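Local coordinates for reticulocyte binding protein (Streptococcus agalactiae COH1, PDB 3FAW) that probably hydrolyses alpha-1,6 linkages of alpha-glucans such as pullulan and glycogen, as a secreted pullulanase held at the bacterial cell wall, at residues K397-L400 with F401-E405; I698-R701 with R702-D705. All blocks are in the same frame, centred on the assembly; numbering follows the deposited sequence.

Overall arrangement
Contacts 1 and 2 are both local turns of helix, and both belong to the architecture built round the closed barrel of eight parallel strands, yet they lie on opposite sides of the chain's centre, 48 Å apart centre to centre and about 36 Å at their nearest atoms. Contact 1 comes first along the chain, in the short helix 399-402 that follows the third barrel strand, 385-390, and faces the antiparallel sheet of the carbohydrate-binding module. Contact 2 follows much later, near the end of helix 685-703, beyond the last barrel strand and just before the C-terminal antiparallel sheet. Each thus lies where the barrel meets a flanking beta domain.

Contact 1: residues K397-L400 with F401-E405; sequences KTYL and FEDIE
Tyr399 and Asp403, one helical turn apart, lie side by side and point the same way, and this is the tight part of the contact. Asp403 holds CG anti to its carbonyl carbon and beside its own N (chi1 -75°), which brings OD2 within 3.5 Å of Tyr399 CB, with the carboxylate plane only 13° from that of the ring. The Tyr399 ring itself turns back along the chain, CG between backbone N and carbonyl carbon (chi1 65°), until Lys397 CB lies 3.6 Å above one face, near the rim. The backbone tightens the pair: Asp403 N donates to Tyr399 O at 2.9 Å, with the donor tilted from the carbonyl plane. Lys237 serves both side chains, forming a salt bridge with Asp403 and a cation-pi contact with the Tyr399 ring, while its carbonyl bonds the phenol OH. Such a cation would be expected to favour an ionised Asp403. Leu400, Phe401 and Ile404 make the buried flank; isoleucine suits its place packed on Ile216, and its CD1 also lies 3.5 Å from Leu400 O.

The Thr398-Glu402 side is looser. The two run alongside each other, but their closest side-chain atoms, Thr398 CG2 and Glu402 CB, are 4.1 Å apart, and their polar ends turn to Glu420 and His410 respectively. Here the firm link is backbone: Glu402 N to Thr398 O, 3.1 Å and in the carbonyl plane. A water accepts a weak bond from Phe401 N and donates to Lys397 O, stitching together the start of the turn. The arrangement is that of a short, single-turn helix after the third strand of an alpha-amylase-type TIM barrel, set against strand 212-216 of the neighbouring CBM48 domain.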
loop_
_atom_site.group_PDB
_atom_site.type_symbol
_atom_site.label_atom_id
_atom_site.label_comp_id
_atom_site.label_asym_id
_atom_site.label_seq_id
_atom_site.Cartn_x
_atom_site.Cartn_y
_atom_site.Cartn_z
ATOM N N LYS A 397 0.678 16.702 -3.033
ATOM C CA LYS A 397 1.236 18.007 -3.367
ATOM C C LYS A 397 2.393 18.311 -2.436
ATOM O O LYS A 397 2.249 18.209 -1.223
ATOM C CB LYS A 397 0.173 19.106 -3.210
ATOM C CG LYS A 397 -1.023 18.984 -4.138
ATOM C CD LYS A 397 -0.636 19.211 -5.588
ATOM C CE LYS A 397 -1.856 19.296 -6.482
ATOM N NZ LYS A 397 -1.484 19.573 -7.900
ATOM N N THR A 398 3.533 18.706 -3.003
ATOM C CA THR A 398 4.730 19.015 -2.217
ATOM C C THR A 398 4.456 20.084 -1.154
ATOM O O THR A 398 5.006 20.023 -0.056
ATOM C CB THR A 398 5.896 19.470 -3.137
ATOM O OG1 THR A 398 6.201 18.429 -4.072
ATOM C CG2 THR A 398 7.146 19.811 -2.330
ATOM N N TYR A 399 3.587 21.044 -1.467
ATOM C CA TYR A 399 3.279 22.129 -0.535
ATOM C C TYR A 399 2.597 21.681 0.776
ATOM O O TYR A 399 2.707 22.369 1.789
ATOM C CB TYR A 399 2.490 23.259 -1.226
ATOM C CG TYR A 399 1.100 22.919 -1.743
ATOM C CD1 TYR A 399 0.052 22.625 -0.868
ATOM C CD2 TYR A 399 0.824 22.947 -3.106
ATOM C CE1 TYR A 399 -1.223 22.339 -1.343
ATOM C CE2 TYR A 399 -0.448 22.668 -3.592
ATOM C CZ TYR A 399 -1.468 22.361 -2.703
ATOM O OH TYR A 399 -2.723 22.085 -3.182
ATOM N N LEU A 400 1.914 20.536 0.759
ATOM C CA LEU A 400 1.209 20.025 1.943
ATOM C C LEU A 400 2.058 20.078 3.212
ATOM O O LEU A 400 1.575 20.472 4.275
ATOM C CB LEU A 400 0.722 18.582 1.713
ATOM C CG LEU A 400 -0.612 18.446 0.980
ATOM C CD1 LEU A 400 -0.809 17.038 0.411
ATOM C CD2 LEU A 400 -1.763 18.824 1.924
ATOM N N PHE A 401 3.314 19.654 3.086
ATOM C CA PHE A 401 4.286 19.689 4.175
ATOM C C PHE A 401 5.328 20.798 3.995
ATOM O O PHE A 401 5.813 21.351 4.980
ATOM C CB PHE A 401 4.983 18.334 4.302
ATOM C CG PHE A 401 4.185 17.310 5.062
ATOM C CD1 PHE A 401 4.275 17.230 6.440
ATOM C CD2 PHE A 401 3.351 16.424 4.397
ATOM C CE1 PHE A 401 3.542 16.288 7.146
ATOM C CE2 PHE A 401 2.612 15.487 5.096
ATOM C CZ PHE A 401 2.713 15.415 6.472
ATOM N N GLU A 402 5.666 21.130 2.750
ATOM C CA GLU A 402 6.705 22.137 2.486
ATOM C C GLU A 402 6.289 23.526 2.967
ATOM O O GLU A 402 7.130 24.310 3.409
ATOM C CB GLU A 402 7.073 22.182 1.000
ATOM C CG GLU A 402 8.415 22.868 0.694
ATOM C CD GLU A 402 9.632 22.068 1.148
ATOM O OE1 GLU A 402 9.480 20.899 1.558
ATOM O OE2 GLU A 402 10.760 22.611 1.088
ATOM N N ASP A 403 4.995 23.828 2.886
ATOM C CA ASP A 403 4.466 25.077 3.434
ATOM C C ASP A 403 4.642 25.172 4.948
ATOM O O ASP A 403 4.791 26.262 5.480
ATOM C CB ASP A 403 2.974 25.231 3.114
ATOM C CG ASP A 403 2.711 25.609 1.663
ATOM O OD1 ASP A 403 3.652 26.020 0.953
ATOM O OD2 ASP A 403 1.542 25.501 1.241
ATOM N N ILE A 404 4.600 24.034 5.641
ATOM C CA ILE A 404 4.630 24.028 7.105
ATOM C C ILE A 404 6.025 24.358 7.611
ATOM O O ILE A 404 6.200 25.239 8.451
ATOM C CB ILE A 404 4.191 22.664 7.683
ATOM C CG1 ILE A 404 2.763 22.324 7.230
ATOM C CG2 ILE A 404 4.278 22.679 9.211
ATOM C CD1 ILE A 404 2.285 20.949 7.659
ATOM N N GLU A 405 7.010 23.629 7.096
ATOM C CA GLU A 405 8.414 23.843 7.436
ATOM C C GLU A 405 9.240 23.528 6.199
ATOM O O GLU A 405 9.268 22.380 5.757
ATOM C CB GLU A 405 8.829 22.938 8.602
ATOM C CG GLU A 405 10.315 22.997 8.989
ATOM C CD GLU A 405 10.774 24.365 9.483
ATOM O OE1 GLU A 405 9.952 25.140 10.014
ATOM O OE2 GLU A 405 11.977 24.659 9.355
HETATM O O HOH W 1 4.109 17.133 1.074
#

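Contact 2: residues I698-R701 with R702-D705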
loop_
_atom_site.group_PDB
_atom_site.type_symbol
_atom_site.label_atom_id
_atom_site.label_comp_id
_atom_site.label_asym_id
_atom_site.label_seq_id
_atom_site.Cartn_x
_atom_site.Cartn_y
_atom_site.Cartn_z
ATOM N N ILE A 698 -9.363 -22.336 -0.464
ATOM C CA ILE A 698 -9.079 -21.616 0.779
ATOM C C ILE A 698 -9.318 -22.520 1.996
ATOM O O ILE A 698 -8.518 -22.524 2.930
ATOM C CB ILE A 698 -9.899 -20.313 0.912
ATOM C CG1 ILE A 698 -9.474 -19.301 -0.161
ATOM C CG2 ILE A 698 -9.697 -19.694 2.308
ATOM C CD1 ILE A 698 -10.439 -18.140 -0.329
ATOM N N THR A 699 -10.407 -23.288 1.970
ATOM C CA THR A 699 -10.710 -24.247 3.039
ATOM C C THR A 699 -9.584 -25.268 3.183
ATOM O O THR A 699 -9.085 -25.497 4.284
ATOM C CB THR A 699 -12.030 -24.997 2.773
ATOM O OG1 THR A 699 -13.098 -24.055 2.626
ATOM C CG2 THR A 699 -12.357 -25.970 3.915
ATOM N N LEU A 700 -9.187 -25.873 2.066
ATOM C CA LEU A 700 -8.055 -26.801 2.050
ATOM C C LEU A 700 -6.824 -26.185 2.718
ATOM O O LEU A 700 -6.240 -26.778 3.628
ATOM C CB LEU A 700 -7.722 -27.217 0.612
ATOM C CG LEU A 700 -6.483 -28.094 0.400
ATOM C CD1 LEU A 700 -6.527 -29.343 1.276
ATOM C CD2 LEU A 700 -6.341 -28.465 -1.072
ATOM N N ARG A 701 -6.446 -24.991 2.277
ATOM C CA ARG A 701 -5.259 -24.307 2.806
ATOM C C ARG A 701 -5.299 -24.149 4.328
ATOM O O ARG A 701 -4.312 -24.419 5.001
ATOM C CB ARG A 701 -5.084 -22.933 2.152
ATOM C CG ARG A 701 -3.870 -22.173 2.658
ATOM C CD ARG A 701 -3.574 -20.926 1.839
ATOM N NE ARG A 701 -2.316 -20.311 2.259
ATOM C CZ ARG A 701 -1.103 -20.784 1.965
ATOM N NH1 ARG A 701 -0.956 -21.876 1.224
ATOM N NH2 ARG A 701 -0.026 -20.152 2.407
ATOM N N ARG A 702 -6.443 -23.722 4.856
ATOM C CA ARG A 702 -6.595 -23.476 6.293
ATOM C C ARG A 702 -6.799 -24.759 7.107
ATOM O O ARG A 702 -6.663 -24.750 8.336
ATOM C CB ARG A 702 -7.750 -22.499 6.539
ATOM C CG ARG A 702 -7.532 -21.128 5.891
ATOM C CD ARG A 702 -8.564 -20.097 6.339
ATOM N NE ARG A 702 -8.444 -19.786 7.764
ATOM C CZ ARG A 702 -9.324 -19.073 8.466
ATOM N NH1 ARG A 702 -10.412 -18.572 7.888
ATOM N NH2 ARG A 702 -9.119 -18.862 9.763
ATOM N N SER A 703 -7.115 -25.857 6.424
ATOM C CA SER A 703 -7.376 -27.132 7.090
ATOM C C SER A 703 -6.106 -27.848 7.563
ATOM O O SER A 703 -6.191 -28.759 8.383
ATOM C CB SER A 703 -8.167 -28.064 6.165
ATOM O OG SER A 703 -7.354 -28.573 5.118
ATOM N N THR A 704 -4.943 -27.450 7.048
ATOM C CA THR A 704 -3.696 -28.169 7.336
ATOM C C THR A 704 -2.459 -27.276 7.212
ATOM O O THR A 704 -2.320 -26.521 6.246
ATOM C CB THR A 704 -3.532 -29.387 6.388
ATOM O OG1 THR A 704 -2.244 -29.984 6.576
ATOM C CG2 THR A 704 -3.674 -28.965 4.931
ATOM N N ASP A 705 -1.549 -27.395 8.180
ATOM C CA ASP A 705 -0.288 -26.644 8.151
ATOM C C ASP A 705 0.733 -27.182 7.135
ATOM O O ASP A 705 1.848 -26.656 7.039
ATOM C CB ASP A 705 0.330 -26.529 9.556
ATOM C CG ASP A 705 0.734 -27.872 10.153
ATOM O OD1 ASP A 705 1.234 -28.751 9.420
ATOM O OD2 ASP A 705 0.570 -28.033 11.381
#
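With OG lying between its own backbone N and carbonyl carbon (chi1 73°), Ser703 folds its hydroxyl back onto the carbonyl of Leu700, while Leu700, with CG anti to the backbone N (chi1 175°), runs out on the same side, its CD1 passing 4.0 Å from Ser703 OG. This is the closing turn of helix 685-703, which follows the last strand of the TIM barrel. Serine suits the place because its short side chain can return to the helix backbone: OG donates to Leu700 O at 2.6 Å, only slightly tilted from the carbonyl plane. The same oxygen also takes Ser703 N, which approaches from well above that plane, so one carbonyl is gripped twice by a single residue. Ser703 N has a second, weak bond to Thr699 O. Such sharing between the alpha-helical and the tighter i to i-3 pattern is common where a helix runs out.

One residue earlier the helix is still regular, Arg702 N reaching Ile698 O at 3.1 Å. The aliphatic part of Arg702 runs close beside that acceptor, CG lying 3.4 Å from Ile698 O. Long side chains suit both arginines: Arg702 bends at chi3 to carry its guanidinium to Gly309 O, whereas Arg701, extended from CG to NE, delivers NH1 to the carbonyls of Leu609 and Ser611. Leu700, buried and apolar, meets Tyr749 and Ile777 of the C-terminal sheet, and Thr704 divides its branches, OG1 bonding Asp743 while the methyl CG2 lies 3.6 Å from Leu700 O.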